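Putative glutathione-regulated potassium-efflux system protein KefB (Vibrio parahaemolyticus RIMD 2210633, PDB 3C85) probably works as a glutathione-regulated potassium/proton antiporter of the CPA2 family, with this chain being its nucleotide-binding TrkA-N domain. Local coordinates at residues Q134-L145 against V153-E162; M47-D56 against H79-I87. All blocks are in the same frame, centred on the assembly; numbering follows the deposited sequence.

How the contacts relate
Both contacts belong to one Rossmann-type TrkA-N domain and reach the same parallel sheet, but on opposite sides of the chain's centre, about 20 Å apart between centres. Contact 1 joins strands 134-139 and 155-158 at one sheet border through backbone hydrogen bonds and apolar side chains, from alanines to isoleucine and leucine; its strand residues are mostly buried and its ends more open. Contact 2 sets helix 49-62 and the turn before it against helix 73-81 and strand 86-88 at the other border, chiefly through side chains: M47, Y55, H79 and V86 are buried, whereas the salt-bridged R84 and D56 lie nearer the surface. I50 packs on I138 and I159, joining the two contacts; both touch the second subunit.

Contact 1: residues Q134-L145 against V153-E162; sequences QIAAIAEYPDQL and VDAAFNIYSE
E140 and Y160 meet where strand 134-139 and strand 155-158 run out. Y160 gives its OH to E140 OE2 at 2.8 Å; the oxygen lies at the ring edge and is approached on its anti side, with carboxylate and ring planes 46° apart. Beside this pair the N158 amide reaches the end of strand 134-139. With CG anti to the backbone N (chi1 -176°), the amide is swung towards the backbone of E140, where ND2 makes a weak hydrogen bond to E140 O, while N158 OD1 accepts from S161 N at 3.2 Å and, weakly, from Y160 N. One amide thus both caps helix 159-175 and ties it to the end of the other strand.

On the face carrying I138, the isoleucines I138 and I159 cross at about a right angle, their CG1 atoms 3.6 Å apart. L145, from the first turn of helix 142-151, comes down on the opposite face. L145 CD2 reaches A156 CB at 3.8 Å and presses close to F157 O, while CD1 sits near N158 N.

Between these ends the strands are paired in parallel: A137 N donates to A155 O, F157 N to A137 O and A139 N to F157 O, and I159 N closes the ladder on A139 O at 2.8 Å. At the other end D154 extends it with its side chain: D154 OD2 takes I135 N at 2.8 Å on its anti lone pair, and D154 N returns a bond to I135 O.

The strands and helix 142-151 form a beta-alpha-beta unit at the sheet border. Strand 108-111 pairs with the other side of 134-139, helix 116-128 packs on I135 and V153, and I50 of helix 49-62 covers I138 and I159. H170 of the second subunit stacks on F157 and bonds to E162.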
loop_
_atom_site.group_PDB
_atom_site.type_symbol
_atom_site.label_atom_id
_atom_site.label_comp_id
_atom_site.label_asym_id
_atom_site.label_seq_id
_atom_site.Cartn_x
_atom_site.Cartn_y
_atom_site.Cartn_z
ATOM N N GLN A 134 -6.720 2.776 20.723
ATOM C CA GLN A 134 -7.019 1.953 19.576
ATOM C C GLN A 134 -5.736 1.400 18.977
ATOM O O GLN A 134 -4.689 1.908 19.201
ATOM C CB GLN A 134 -7.832 2.748 18.567
ATOM C CG GLN A 134 -9.119 3.331 19.130
ATOM C CD GLN A 134 -9.988 3.959 18.115
ATOM O OE1 GLN A 134 -10.975 3.395 17.731
ATOM N NE2 GLN A 134 -9.640 5.115 17.682
ATOM N N ILE A 135 -5.852 0.326 18.249
ATOM C CA ILE A 135 -4.721 -0.293 17.621
ATOM C C ILE A 135 -5.125 -0.690 16.210
ATOM O O ILE A 135 -6.170 -1.228 16.012
ATOM C CB ILE A 135 -4.321 -1.525 18.348
ATOM C CG1 ILE A 135 -4.019 -1.238 19.806
ATOM C CG2 ILE A 135 -3.210 -2.161 17.703
ATOM C CD1 ILE A 135 -3.907 -2.462 20.642
ATOM N N ALA A 136 -4.268 -0.391 15.257
ATOM C CA ALA A 136 -4.408 -0.848 13.897
ATOM C C ALA A 136 -3.181 -1.587 13.413
ATOM O O ALA A 136 -2.115 -1.363 13.846
ATOM C CB ALA A 136 -4.753 0.219 13.010
ATOM N N ALA A 137 -3.405 -2.513 12.515
ATOM C CA ALA A 137 -2.377 -3.442 12.048
ATOM C C ALA A 137 -2.449 -3.632 10.542
ATOM O O ALA A 137 -3.488 -3.366 9.896
ATOM C CB ALA A 137 -2.515 -4.748 12.756
ATOM N N ILE A 138 -1.351 -4.086 9.965
ATOM C CA ILE A 138 -1.283 -4.310 8.547
ATOM C C ILE A 138 -0.565 -5.610 8.363
ATOM O O ILE A 138 0.334 -5.892 9.064
ATOM C CB ILE A 138 -0.575 -3.155 7.825
ATOM C CG1 ILE A 138 -0.880 -3.119 6.340
ATOM C CG2 ILE A 138 0.878 -3.127 8.122
ATOM C CD1 ILE A 138 -0.555 -1.849 5.723
ATOM N N ALA A 139 -1.024 -6.414 7.426
ATOM C CA ALA A 139 -0.431 -7.691 7.165
ATOM C C ALA A 139 -0.606 -8.163 5.711
ATOM O O ALA A 139 -1.180 -7.502 4.927
ATOM C CB ALA A 139 -0.956 -8.701 8.111
ATOM N N GLU A 140 -0.086 -9.332 5.420
ATOM C CA GLU A 140 -0.045 -9.852 4.070
ATOM C C GLU A 140 -1.263 -10.611 3.554
ATOM O O GLU A 140 -1.571 -10.569 2.407
ATOM C CB GLU A 140 1.173 -10.727 3.903
ATOM C CG GLU A 140 2.423 -10.003 3.874
ATOM C CD GLU A 140 3.515 -10.837 3.322
ATOM O OE1 GLU A 140 3.968 -11.738 3.999
ATOM O OE2 GLU A 140 3.866 -10.629 2.175
ATOM N N TYR A 141 -1.894 -11.334 4.456
ATOM C CA TYR A 141 -2.876 -12.337 4.132
ATOM C C TYR A 141 -4.110 -12.248 5.015
ATOM O O TYR A 141 -4.015 -11.879 6.146
ATOM C CB TYR A 141 -2.277 -13.727 4.270
ATOM C CG TYR A 141 -1.072 -14.013 3.408
ATOM C CD1 TYR A 141 -1.188 -14.130 2.047
ATOM C CD2 TYR A 141 0.152 -14.199 3.957
ATOM C CE1 TYR A 141 -0.083 -14.417 1.260
ATOM C CE2 TYR A 141 1.240 -14.476 3.196
ATOM C CZ TYR A 141 1.129 -14.585 1.847
ATOM O OH TYR A 141 2.229 -14.867 1.077
ATOM N N PRO A 142 -5.252 -12.616 4.458
ATOM C CA PRO A 142 -6.496 -12.553 5.236
ATOM C C PRO A 142 -6.396 -13.307 6.575
ATOM O O PRO A 142 -6.860 -12.774 7.573
ATOM C CB PRO A 142 -7.511 -13.237 4.323
ATOM C CG PRO A 142 -7.018 -12.900 2.926
ATOM C CD PRO A 142 -5.496 -13.015 3.059
ATOM N N ASP A 143 -5.753 -14.484 6.624
ATOM C CA ASP A 143 -5.694 -15.191 7.922
ATOM C C ASP A 143 -4.930 -14.402 8.993
ATOM O O ASP A 143 -5.318 -14.372 10.176
ATOM C CB ASP A 143 -5.287 -16.696 7.848
ATOM C CG ASP A 143 -3.958 -16.948 7.185
ATOM O OD1 ASP A 143 -3.232 -15.976 6.835
ATOM O OD2 ASP A 143 -3.652 -18.166 6.965
ATOM N N GLN A 144 -3.868 -13.737 8.577
ATOM C CA GLN A 144 -3.112 -12.879 9.475
ATOM C C GLN A 144 -3.985 -11.718 9.969
ATOM O O GLN A 144 -3.957 -11.365 11.155
ATOM C CB GLN A 144 -1.876 -12.361 8.761
ATOM C CG GLN A 144 -0.776 -13.430 8.455
ATOM C CD GLN A 144 0.350 -12.844 7.609
ATOM O OE1 GLN A 144 0.149 -11.874 6.891
ATOM N NE2 GLN A 144 1.540 -13.425 7.709
ATOM N N LEU A 145 -4.765 -11.130 9.075
ATOM C CA LEU A 145 -5.569 -9.961 9.441
ATOM C C LEU A 145 -6.688 -10.363 10.391
ATOM O O LEU A 145 -6.917 -9.695 11.404
ATOM C CB LEU A 145 -6.153 -9.296 8.191
ATOM C CG LEU A 145 -5.175 -8.486 7.281
ATOM C CD1 LEU A 145 -6.027 -7.701 6.275
ATOM C CD2 LEU A 145 -4.333 -7.541 8.083
ATOM N N VAL A 153 -7.017 -6.226 17.839
ATOM C CA VAL A 153 -6.784 -4.920 17.173
ATOM C C VAL A 153 -8.137 -4.374 16.722
ATOM O O VAL A 153 -9.076 -5.164 16.512
ATOM C CB VAL A 153 -5.760 -4.953 15.971
ATOM C CG1 VAL A 153 -4.403 -5.638 16.352
ATOM C CG2 VAL A 153 -6.358 -5.540 14.731
ATOM N N ASP A 154 -8.250 -3.058 16.569
ATOM C CA ASP A 154 -9.503 -2.417 16.134
ATOM C C ASP A 154 -9.734 -2.396 14.609
ATOM O O ASP A 154 -10.893 -2.427 14.123
ATOM C CB ASP A 154 -9.573 -1.010 16.706
ATOM C CG ASP A 154 -9.472 -0.994 18.246
ATOM O OD1 ASP A 154 -10.477 -1.244 18.907
ATOM O OD2 ASP A 154 -8.388 -0.758 18.806
ATOM N N ALA A 155 -8.650 -2.333 13.844
ATOM C CA ALA A 155 -8.736 -2.300 12.388
ATOM C C ALA A 155 -7.545 -3.023 11.797
ATOM O O ALA A 155 -6.464 -2.900 12.312
ATOM C CB ALA A 155 -8.758 -0.860 11.878
ATOM N N ALA A 156 -7.742 -3.771 10.709
ATOM C CA ALA A 156 -6.643 -4.524 10.120
ATOM C C ALA A 156 -6.708 -4.402 8.598
ATOM O O ALA A 156 -7.766 -4.645 8.026
ATOM C CB ALA A 156 -6.766 -5.992 10.548
ATOM N N PHE A 157 -5.583 -4.060 7.946
ATOM C CA PHE A 157 -5.595 -3.758 6.522
ATOM C C PHE A 157 -4.550 -4.573 5.840
ATOM O O PHE A 157 -3.581 -5.011 6.455
ATOM C CB PHE A 157 -5.358 -2.262 6.317
ATOM C CG PHE A 157 -6.502 -1.430 6.823
ATOM C CD1 PHE A 157 -7.754 -1.469 6.161
ATOM C CD2 PHE A 157 -6.356 -0.659 7.968
ATOM C CE1 PHE A 157 -8.818 -0.737 6.625
ATOM C CE2 PHE A 157 -7.436 0.098 8.448
ATOM C CZ PHE A 157 -8.661 0.055 7.764
ATOM N N ASN A 158 -4.746 -4.826 4.575
ATOM C CA ASN A 158 -3.804 -5.684 3.858
ATOM C C ASN A 158 -2.729 -4.832 3.183
ATOM O O ASN A 158 -3.075 -3.855 2.495
ATOM C CB ASN A 158 -4.580 -6.469 2.781
ATOM C CG ASN A 158 -3.703 -7.440 2.057
ATOM O OD1 ASN A 158 -2.889 -7.038 1.207
ATOM N ND2 ASN A 158 -3.854 -8.739 2.375
ATOM N N ILE A 159 -1.449 -5.179 3.379
ATOM C CA ILE A 159 -0.326 -4.375 2.830
ATOM C C ILE A 159 -0.509 -4.115 1.317
ATOM O O ILE A 159 -0.352 -2.980 0.830
ATOM C CB ILE A 159 1.006 -5.119 3.026
ATOM C CG1 ILE A 159 1.389 -5.222 4.508
ATOM C CG2 ILE A 159 2.171 -4.472 2.194
ATOM C CD1 ILE A 159 2.545 -6.178 4.730
ATOM N N TYR A 160 -0.834 -5.166 0.566
ATOM C CA TYR A 160 -0.889 -5.070 -0.911
ATOM C C TYR A 160 -2.153 -4.386 -1.427
ATOM O O TYR A 160 -2.077 -3.670 -2.392
ATOM C CB TYR A 160 -0.684 -6.454 -1.546
ATOM C CG TYR A 160 0.615 -7.002 -1.030
ATOM C CD1 TYR A 160 1.841 -6.519 -1.523
ATOM C CD2 TYR A 160 0.622 -7.949 -0.017
ATOM C CE1 TYR A 160 3.037 -6.969 -1.007
ATOM C CE2 TYR A 160 1.822 -8.426 0.502
ATOM C CZ TYR A 160 3.009 -7.921 0.007
ATOM O OH TYR A 160 4.155 -8.392 0.547
ATOM N N SER A 161 -3.292 -4.583 -0.759
ATOM C CA SER A 161 -4.509 -3.829 -1.087
ATOM C C SER A 161 -4.308 -2.345 -0.901
ATOM O O SER A 161 -4.679 -1.537 -1.760
ATOM C CB SER A 161 -5.679 -4.299 -0.203
ATOM O OG SER A 161 -5.922 -5.685 -0.427
ATOM N N GLU A 162 -3.743 -1.983 0.242
ATOM C CA GLU A 162 -3.424 -0.581 0.560
ATOM C C GLU A 162 -2.434 0.001 -0.446
ATOM O O GLU A 162 -2.604 1.145 -0.903
ATOM C CB GLU A 162 -2.866 -0.475 2.001
ATOM C CG GLU A 162 -3.937 -0.838 3.090
ATOM C CD GLU A 162 -5.229 -0.017 2.941
ATOM O OE1 GLU A 162 -5.153 1.221 2.737
ATOM O OE2 GLU A 162 -6.333 -0.612 3.028
#

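Contact 2: residues M47-D56 against H79-I87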
loop_
_atom_site.group_PDB
_atom_site.type_symbol
_atom_site.label_atom_id
_atom_site.label_comp_id
_atom_site.label_asym_id
_atom_site.label_seq_id
_atom_site.Cartn_x
_atom_site.Cartn_y
_atom_site.Cartn_z
HETATM N N MSE A 47 9.568 1.202 11.684
HETATM C CA MSE A 47 9.717 2.342 10.772
HETATM C C MSE A 47 10.495 1.956 9.518
HETATM O O MSE A 47 11.403 2.689 9.067
HETATM C CB MSE A 47 10.373 3.551 11.494
HETATM C CG MSE A 47 9.486 4.168 12.501
HETATM SE SE MSE A 47 7.959 5.124 11.781
HETATM C CE MSE A 47 8.914 6.515 10.781
ATOM N N GLY A 48 10.142 0.797 8.970
ATOM C CA GLY A 48 10.573 0.367 7.610
ATOM C C GLY A 48 9.684 1.203 6.710
ATOM O O GLY A 48 9.110 2.185 7.184
ATOM N N ARG A 49 9.546 0.816 5.453
ATOM C CA ARG A 49 8.841 1.599 4.481
ATOM C C ARG A 49 7.354 1.798 4.785
ATOM O O ARG A 49 6.841 2.834 4.570
ATOM C CB ARG A 49 9.095 1.064 3.071
ATOM C CG ARG A 49 10.531 1.226 2.610
ATOM C CD ARG A 49 10.701 1.008 1.147
ATOM N NE ARG A 49 10.261 2.165 0.420
ATOM C CZ ARG A 49 11.023 3.202 0.147
ATOM N NH1 ARG A 49 12.276 3.206 0.534
ATOM N NH2 ARG A 49 10.535 4.216 -0.517
ATOM N N ILE A 50 6.704 0.786 5.325
ATOM C CA ILE A 50 5.288 0.957 5.695
ATOM C C ILE A 50 5.110 2.020 6.799
ATOM O O ILE A 50 4.333 3.020 6.653
ATOM C CB ILE A 50 4.601 -0.377 6.056
ATOM C CG1 ILE A 50 4.625 -1.340 4.861
ATOM C CG2 ILE A 50 3.127 -0.143 6.478
ATOM C CD1 ILE A 50 4.089 -2.706 5.221
ATOM N N GLY A 51 5.810 1.814 7.904
ATOM C CA GLY A 51 5.698 2.727 9.073
ATOM C C GLY A 51 6.069 4.148 8.705
ATOM O O GLY A 51 5.452 5.113 9.169
ATOM N N THR A 52 7.062 4.279 7.827
ATOM C CA THR A 52 7.495 5.602 7.349
ATOM C C THR A 52 6.422 6.294 6.484
ATOM O O THR A 52 6.162 7.479 6.650
ATOM C CB THR A 52 8.822 5.521 6.602
ATOM O OG1 THR A 52 9.808 4.904 7.448
ATOM C CG2 THR A 52 9.261 6.950 6.182
ATOM N N GLY A 53 5.784 5.555 5.568
ATOM C CA GLY A 53 4.693 6.148 4.822
ATOM C C GLY A 53 3.530 6.564 5.688
ATOM O O GLY A 53 2.902 7.598 5.449
ATOM N N ALA A 54 3.219 5.751 6.687
ATOM C CA ALA A 54 2.171 6.121 7.635
ATOM C C ALA A 54 2.544 7.378 8.447
ATOM O O ALA A 54 1.738 8.349 8.585
ATOM C CB ALA A 54 1.866 4.904 8.576
ATOM N N TYR A 55 3.759 7.376 8.975
ATOM C CA TYR A 55 4.279 8.534 9.752
ATOM C C TYR A 55 4.131 9.815 8.927
ATOM O O TYR A 55 3.603 10.829 9.394
ATOM C CB TYR A 55 5.773 8.315 10.065
ATOM C CG TYR A 55 6.385 9.391 10.946
ATOM C CD1 TYR A 55 6.658 9.153 12.293
ATOM C CD2 TYR A 55 6.654 10.681 10.423
ATOM C CE1 TYR A 55 7.222 10.182 13.091
ATOM C CE2 TYR A 55 7.176 11.672 11.188
ATOM C CZ TYR A 55 7.443 11.445 12.519
ATOM O OH TYR A 55 7.977 12.498 13.238
ATOM N N ASP A 56 4.594 9.755 7.678
ATOM C CA ASP A 56 4.601 10.931 6.811
ATOM C C ASP A 56 3.195 11.373 6.393
ATOM O O ASP A 56 2.894 12.580 6.322
ATOM C CB ASP A 56 5.456 10.630 5.605
ATOM C CG ASP A 56 6.925 10.736 5.906
ATOM O OD1 ASP A 56 7.307 11.005 7.079
ATOM O OD2 ASP A 56 7.706 10.520 4.966
ATOM N N HIS A 79 16.324 8.277 10.356
ATOM C CA HIS A 79 15.039 8.968 10.545
ATOM C C HIS A 79 15.146 10.274 11.337
ATOM O O HIS A 79 14.538 11.293 10.954
ATOM C CB HIS A 79 14.031 8.059 11.251
ATOM C CG HIS A 79 13.386 7.064 10.350
ATOM N ND1 HIS A 79 12.694 7.429 9.215
ATOM C CD2 HIS A 79 13.268 5.716 10.449
ATOM C CE1 HIS A 79 12.214 6.348 8.628
ATOM N NE2 HIS A 79 12.532 5.296 9.366
ATOM N N ARG A 80 15.898 10.251 12.444
ATOM C CA ARG A 80 16.101 11.498 13.214
ATOM C C ARG A 80 16.850 12.594 12.405
ATOM O O ARG A 80 16.474 13.768 12.480
ATOM C CB ARG A 80 16.779 11.224 14.564
ATOM C CG ARG A 80 15.926 10.409 15.523
ATOM C CD ARG A 80 16.589 10.283 16.902
ATOM N NE ARG A 80 17.884 9.599 16.859
ATOM C CZ ARG A 80 18.054 8.291 17.039
ATOM N NH1 ARG A 80 17.008 7.491 17.239
ATOM N NH2 ARG A 80 19.281 7.776 16.999
ATOM N N SER A 81 17.829 12.218 11.574
ATOM C CA SER A 81 18.536 13.212 10.741
ATOM C C SER A 81 17.591 13.823 9.714
ATOM O O SER A 81 17.832 14.943 9.258
ATOM C CB SER A 81 19.761 12.613 10.024
ATOM O OG SER A 81 19.324 11.830 8.916
ATOM N N GLU A 82 16.514 13.094 9.388
ATOM C CA GLU A 82 15.467 13.553 8.480
ATOM C C GLU A 82 14.313 14.298 9.208
ATOM O O GLU A 82 13.343 14.686 8.579
ATOM C CB GLU A 82 14.939 12.392 7.605
ATOM C CG GLU A 82 15.957 11.878 6.574
ATOM C CD GLU A 82 15.607 10.516 5.918
ATOM O OE1 GLU A 82 14.465 10.014 5.994
ATOM O OE2 GLU A 82 16.502 9.927 5.310
ATOM N N GLY A 83 14.426 14.510 10.514
ATOM C CA GLY A 83 13.431 15.300 11.254
ATOM C C GLY A 83 12.307 14.492 11.899
ATOM O O GLY A 83 11.428 15.066 12.562
ATOM N N ARG A 84 12.328 13.165 11.733
ATOM C CA ARG A 84 11.278 12.302 12.288
ATOM C C ARG A 84 11.567 11.923 13.763
ATOM O O ARG A 84 12.723 11.738 14.136
ATOM C CB ARG A 84 11.125 11.042 11.449
ATOM C CG ARG A 84 10.643 11.267 10.023
ATOM C CD ARG A 84 10.231 9.929 9.392
ATOM N NE ARG A 84 9.961 10.132 7.979
ATOM C CZ ARG A 84 10.881 10.040 7.026
ATOM N NH1 ARG A 84 12.125 9.705 7.328
ATOM N NH2 ARG A 84 10.552 10.283 5.762
ATOM N N ASN A 85 10.525 11.864 14.602
ATOM C CA ASN A 85 10.711 11.426 16.000
ATOM C C ASN A 85 10.699 9.922 16.023
ATOM O O ASN A 85 9.627 9.299 16.029
ATOM C CB ASN A 85 9.657 11.987 16.965
ATOM C CG ASN A 85 9.821 13.480 17.218
ATOM O OD1 ASN A 85 10.729 14.120 16.687
ATOM N ND2 ASN A 85 8.925 14.043 18.016
ATOM N N VAL A 86 11.891 9.341 16.006
ATOM C CA VAL A 86 12.028 7.894 15.989
ATOM C C VAL A 86 13.086 7.493 17.015
ATOM O O VAL A 86 14.158 8.086 17.070
ATOM C CB VAL A 86 12.401 7.355 14.570
ATOM C CG1 VAL A 86 12.631 5.823 14.612
ATOM C CG2 VAL A 86 11.269 7.667 13.602
ATOM N N ILE A 87 12.754 6.539 17.862
ATOM C CA ILE A 87 13.704 6.062 18.844
ATOM C C ILE A 87 13.974 4.591 18.589
ATOM O O ILE A 87 13.132 3.885 17.999
ATOM C CB ILE A 87 13.222 6.343 20.301
ATOM C CG1 ILE A 87 11.890 5.647 20.597
ATOM C CG2 ILE A 87 13.089 7.877 20.542
ATOM C CD1 ILE A 87 11.534 5.680 22.089
#
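The turn between the first strand of the Rossmann-type fold and helix 49-62 meets the end of helix 73-81 where H79 NE2 donates to M47 O at 2.9 Å, in the plane of both the ring and the carbonyl. M47, a selenomethionine, is bent at chi2 and chi3 (-70° and -63°), which curls its CE back over one face of the H79 imidazole, 4.1 Å from the centroid. CE also touches V86 CG2.

With G46, G48 and G51 match the GxGxxG pattern, consistent with a nucleotide-binding turn, and OE1 of E70, an AMP-binding residue, accepts from M47 N, which places the turn held by H79 beside the AMP site. T52, one turn into the helix, gives its OG1 hydrogen to G48 O and lays CG2 over the guanidinium face of R84, 3.6 Å from CZ.

That arginine leaves the Schellman turn at G83 with its chain extended from CG to NE, and R84 CD passes over the Y55 ring, offset toward its rim, at 4.1 Å from the centroid. The guanidinium is nearly perpendicular to the Y55 ring (84°) and grips D56 side-on: R84 NE to D56 OD1 at 2.9 Å, R84 NH2 to D56 OD2 at 3.0 Å. R84 NH1 forms a salt bridge with E82 OE1 and a weak hydrogen bond to H79 ND1, while Y55 OH accepts from N85 N at 3.0 Å.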